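Local coordinates for protein HTLV-2 integrase catalytic core domain (Human T-cell leukemia virus 2, PDB 6QBT) that forms the catalytic core of a deltaretroviral integrase, an RNase H-fold enzyme that binds magnesium and probably helps insert viral DNA into the host genome, at residues 44-47 and 48-51; 73-77 and 78-82. One frame throughout, in Å; residues are numbered along the deposited sequence.

Contact 1. Residues 44-47 and 48-51; sequences KETS and CETI
T50 reaches back to T46 with two bonds on a single acceptor. T46 is the N-cap of helix 47-61, and its carbonyl O receives T50 N at 2.9 Å and T50 OG1 at 2.8 Å. The amide comes in the carbonyl plane. The hydroxyl comes from above that plane, 53° out of it. The T50 hydroxyl can reach because OG1 stands anti to the carbonyl carbon, beside its own backbone N (chi1 -56°). This is a common way for a helical threonine to satisfy its hydroxyl. A third donor, E49 N, makes only a weak bond to T46 O.

E49 folds back over the start of the helix. Its chain bends at chi2 (81°), which turns the carboxylate toward the backbone of the loop. The K44 and E49 side chains pass at a slant. The aliphatic part of the lysine runs by the carboxylate, with K44 CB 3.8 Å from E49 CD and K44 CD 3.7 Å from E49 OE2. The charged ends stay apart, with K44 NZ 4.9 Å from E49 OE2. The placing of E49 OE1 beside T46 is doubtful.

The next i-to-i+4 bond is I51 N to S47 O at 2.8 Å. I51 CG1 lies 3.3 Å from the same S47 oxygen.

The carboxylate of E45 leaves the helix start and bonds H16, near the magnesium site. C48 SG forms a disulfide with C123 of the second subunit, and I51 packs on Y119 of that subunit. Within the chain, T50 meets helix 73-76 and H27 of strand 22-31, while S47 and I51 lean on helix 78-86.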
loop_
_atom_site.group_PDB
_atom_site.type_symbol
_atom_site.label_atom_id
_atom_site.label_comp_id
_atom_site.label_asym_id
_atom_site.label_seq_id
_atom_site.Cartn_x
_atom_site.Cartn_y
_atom_site.Cartn_z
ATOM N N LYS A 44 -11.868 18.992 3.840
ATOM C CA LYS A 44 -13.075 19.429 3.168
ATOM C C LYS A 44 -13.853 18.231 2.685
ATOM O O LYS A 44 -13.351 17.129 2.701
ATOM C CB LYS A 44 -12.713 20.265 1.935
ATOM C CG LYS A 44 -11.655 21.348 2.155
ATOM C CD LYS A 44 -11.502 22.192 0.907
ATOM C CE LYS A 44 -12.596 23.249 0.880
ATOM N NZ LYS A 44 -13.096 23.567 -0.484
ATOM N N GLU A 45 -15.072 18.471 2.228
ATOM C CA GLU A 45 -15.914 17.443 1.637
ATOM C C GLU A 45 -16.530 17.868 0.286
ATOM O O GLU A 45 -17.676 17.546 0.021
ATOM C CB GLU A 45 -16.984 16.993 2.631
ATOM C CG GLU A 45 -17.917 18.067 3.145
ATOM C CD GLU A 45 -18.863 17.510 4.200
ATOM O OE1 GLU A 45 -19.549 16.494 3.939
ATOM O OE2 GLU A 45 -18.908 18.070 5.310
ATOM N N THR A 46 -15.750 18.528 -0.576
ATOM C CA THR A 46 -16.181 18.830 -1.946
ATOM C C THR A 46 -15.942 17.581 -2.816
ATOM O O THR A 46 -15.405 16.573 -2.335
ATOM C CB THR A 46 -15.461 20.074 -2.530
ATOM O OG1 THR A 46 -14.118 19.743 -2.904
ATOM C CG2 THR A 46 -15.426 21.226 -1.522
ATOM N N SER A 47 -16.376 17.636 -4.074
ATOM C CA SER A 47 -16.355 16.461 -4.980
ATOM C C SER A 47 -14.930 15.932 -5.274
ATOM O O SER A 47 -14.696 14.724 -5.415
ATOM C CB SER A 47 -17.050 16.808 -6.289
ATOM O OG SER A 47 -16.259 17.720 -7.021
ATOM N N CYS A 48 -13.936 16.900 -5.158
ATOM C CA CYS A 48 -12.565 16.554 -5.454
ATOM C C CYS A 48 -11.925 15.638 -4.368
ATOM O O CYS A 48 -11.395 14.555 -4.673
ATOM C CB CYS A 48 -11.767 17.860 -5.646
ATOM S SG CYS A 48 -9.992 17.640 -5.421
ATOM N N GLU A 49 -12.402 15.945 -3.068
ATOM C CA GLU A 49 -12.021 15.176 -1.898
ATOM C C GLU A 49 -12.852 13.912 -1.786
ATOM O O GLU A 49 -12.363 12.909 -1.304
ATOM C CB GLU A 49 -12.197 15.990 -0.606
ATOM C CG GLU A 49 -11.229 17.155 -0.427
ATOM C CD GLU A 49 -11.618 18.420 -1.183
ATOM O OE1 GLU A 49 -12.756 18.553 -1.692
ATOM O OE2 GLU A 49 -10.757 19.311 -1.271
ATOM N N THR A 50 -14.110 13.969 -2.223
ATOM C CA THR A 50 -14.992 12.815 -2.155
ATOM C C THR A 50 -14.555 11.757 -3.147
ATOM O O THR A 50 -14.440 10.590 -2.808
ATOM C CB THR A 50 -16.420 13.239 -2.439
ATOM O OG1 THR A 50 -16.761 14.268 -1.511
ATOM C CG2 THR A 50 -17.409 12.066 -2.286
ATOM N N ILE A 51 -14.275 12.166 -4.377
ATOM C CA ILE A 51 -13.775 11.212 -5.370
ATOM C C ILE A 51 -12.431 10.613 -4.914
ATOM O O ILE A 51 -12.204 9.407 -5.049
ATOM C CB ILE A 51 -13.658 11.887 -6.755
ATOM C CG1 ILE A 51 -15.067 12.084 -7.327
ATOM C CG2 ILE A 51 -12.786 11.073 -7.721
ATOM C CD1 ILE A 51 -15.117 12.953 -8.559
#

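Contact 2. Residues 73-77 and 78-82; sequences PAFLS and QEFQE
S77 OG is held between two backbone groups, one from each of two successive short helices. It donates to A74 O at 2.6 Å and accepts from F80 N at 3.2 Å. The second is a capping bond: S77 is the N-cap of helix 78-86 and the first residue after helix 73-76. S77 thus joins two successive helices of the integrase core. With chi1 at 62°, OG sits between its own backbone N and carbonyl carbon and can serve both partners. S77 O then takes Q81 N at 3.0 Å, a nearly straight bond that completes the first turn.

The buried rings of F75 and F80 meet at the junction. They form a T-shaped pair, with centroids 5.8 Å apart and planes at 73°. The edge of F75 is directed at one face of F80, and F75 CD1 sits above that face toward its rim. The F80 ring leaves its backbone anti to N (chi1 -168°), which brings it against the backbone of helix 73-76. F80 CD2 lies 3.4 Å from F75 O. F80 also meets H91 edge-to-face.

Q81 bends at chi2 and lies alongside L76, pointing the same way. Its NE2 is 3.5 Å from L76 CA, and its OE1 has a weak bond to H91.

F75 touches D70, a magnesium ligand. On the exposed side, the extended Q78 chain runs to the next turn, where NE2 donates to E82 OE2 at 3.1 Å, on the syn side but tilted out of the carboxylate plane.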
loop_
_atom_site.group_PDB
_atom_site.type_symbol
_atom_site.label_atom_id
_atom_site.label_comp_id
_atom_site.label_asym_id
_atom_site.label_seq_id
_atom_site.Cartn_x
_atom_site.Cartn_y
_atom_site.Cartn_z
ATOM N N PRO A 73 -24.266 17.180 -0.773
ATOM C CA PRO A 73 -24.051 17.694 -2.153
ATOM C C PRO A 73 -22.829 17.148 -2.930
ATOM O O PRO A 73 -22.894 17.031 -4.156
ATOM C CB PRO A 73 -23.929 19.211 -1.947
ATOM C CG PRO A 73 -24.540 19.476 -0.605
ATOM C CD PRO A 73 -24.192 18.273 0.216
ATOM N N ALA A 74 -21.744 16.807 -2.234
ATOM C CA ALA A 74 -20.621 16.107 -2.879
ATOM C C ALA A 74 -21.089 14.807 -3.536
ATOM O O ALA A 74 -20.775 14.574 -4.697
ATOM C CB ALA A 74 -19.506 15.823 -1.894
ATOM N N PHE A 75 -21.881 14.007 -2.811
ATOM C CA PHE A 75 -22.474 12.781 -3.384
ATOM C C PHE A 75 -23.471 13.030 -4.527
ATOM O O PHE A 75 -23.628 12.163 -5.377
ATOM C CB PHE A 75 -23.191 11.930 -2.333
ATOM C CG PHE A 75 -22.315 11.462 -1.216
ATOM C CD1 PHE A 75 -21.155 10.752 -1.472
ATOM C CD2 PHE A 75 -22.677 11.710 0.105
ATOM C CE1 PHE A 75 -20.357 10.295 -0.436
ATOM C CE2 PHE A 75 -21.881 11.282 1.139
ATOM C CZ PHE A 75 -20.720 10.566 0.868
ATOM N N LEU A 76 -24.142 14.181 -4.538
ATOM C CA LEU A 76 -25.081 14.524 -5.601
ATOM C C LEU A 76 -24.496 15.382 -6.731
ATOM O O LEU A 76 -25.168 15.608 -7.743
ATOM C CB LEU A 76 -26.297 15.232 -4.997
ATOM C CG LEU A 76 -27.079 14.423 -3.938
ATOM C CD1 LEU A 76 -28.309 15.204 -3.489
ATOM C CD2 LEU A 76 -27.485 13.040 -4.435
ATOM N N SER A 77 -23.261 15.848 -6.566
ATOM C CA SER A 77 -22.549 16.593 -7.608
ATOM C C SER A 77 -22.500 15.874 -8.950
ATOM O O SER A 77 -22.465 14.639 -9.029
ATOM C CB SER A 77 -21.101 16.899 -7.178
ATOM O OG SER A 77 -20.353 15.712 -6.976
ATOM N N GLN A 78 -22.445 16.672 -10.002
ATOM C CA GLN A 78 -22.312 16.137 -11.338
ATOM C C GLN A 78 -21.007 15.363 -11.500
ATOM O O GLN A 78 -20.986 14.378 -12.231
ATOM C CB GLN A 78 -22.416 17.246 -12.378
ATOM C CG GLN A 78 -22.708 16.732 -13.774
ATOM C CD GLN A 78 -23.072 17.848 -14.737
ATOM O OE1 GLN A 78 -23.670 18.856 -14.346
ATOM N NE2 GLN A 78 -22.714 17.677 -16.009
ATOM N N GLU A 79 -19.953 15.792 -10.797
ATOM C CA GLU A 79 -18.647 15.117 -10.817
ATOM C C GLU A 79 -18.742 13.702 -10.241
ATOM O O GLU A 79 -18.249 12.762 -10.856
ATOM C CB GLU A 79 -17.567 15.893 -10.037
ATOM C CG GLU A 79 -17.072 17.166 -10.712
ATOM C CD GLU A 79 -17.993 18.372 -10.539
ATOM O OE1 GLU A 79 -19.147 18.220 -10.052
ATOM O OE2 GLU A 79 -17.554 19.488 -10.897
ATOM N N PHE A 80 -19.367 13.556 -9.071
ATOM C CA PHE A 80 -19.526 12.219 -8.453
ATOM C C PHE A 80 -20.497 11.321 -9.242
ATOM O O PHE A 80 -20.217 10.135 -9.401
ATOM C CB PHE A 80 -19.926 12.311 -6.972
ATOM C CG PHE A 80 -19.827 11.003 -6.217
ATOM C CD1 PHE A 80 -18.616 10.568 -5.699
ATOM C CD2 PHE A 80 -20.959 10.212 -6.005
ATOM C CE1 PHE A 80 -18.524 9.366 -4.982
ATOM C CE2 PHE A 80 -20.872 9.008 -5.312
ATOM C CZ PHE A 80 -19.651 8.582 -4.792
ATOM N N GLN A 81 -21.602 11.861 -9.771
ATOM C CA GLN A 81 -22.481 11.029 -10.598
ATOM C C GLN A 81 -21.780 10.588 -11.885
ATOM O O GLN A 81 -21.909 9.443 -12.299
ATOM C CB GLN A 81 -23.808 11.721 -10.946
ATOM C CG GLN A 81 -24.674 12.178 -9.763
ATOM C CD GLN A 81 -25.002 11.098 -8.731
ATOM O OE1 GLN A 81 -25.205 9.919 -9.052
ATOM N NE2 GLN A 81 -25.073 11.515 -7.469
ATOM N N GLU A 82 -21.032 11.483 -12.516
ATOM C CA GLU A 82 -20.296 11.107 -13.734
ATOM C C GLU A 82 -19.267 10.005 -13.464
ATOM O O GLU A 82 -19.108 9.094 -14.265
ATOM C CB GLU A 82 -19.622 12.321 -14.378
ATOM C CG GLU A 82 -20.582 13.148 -15.218
ATOM C CD GLU A 82 -20.012 14.492 -15.674
ATOM O OE1 GLU A 82 -18.813 14.763 -15.444
ATOM O OE2 GLU A 82 -20.773 15.291 -16.257
#

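Contact 1 comes first along the chain and contact 2 follows it in series. Their centres lie 9 Å apart, on the same side of the chain's centre. Between them, strand 66-68 of the mixed sheet leads toward D70, which binds magnesium with D13. Each contact starts a helix: 47-61 in contact 1, 78-86 in contact 2. The start of helix 47-61 and the loop before it pack on helix 73-76 and on the S77 junction. A74 CB lies 3.2 Å from both E45 O and T50 OG1, and S77 OG is 3.5 Å from S47 CB. Both contacts lie close to the magnesium, with the E45 and F75 side chains each about 5 Å from it. Contact 1 also reaches a second subunit, whereas contact 2 stays within its own chain.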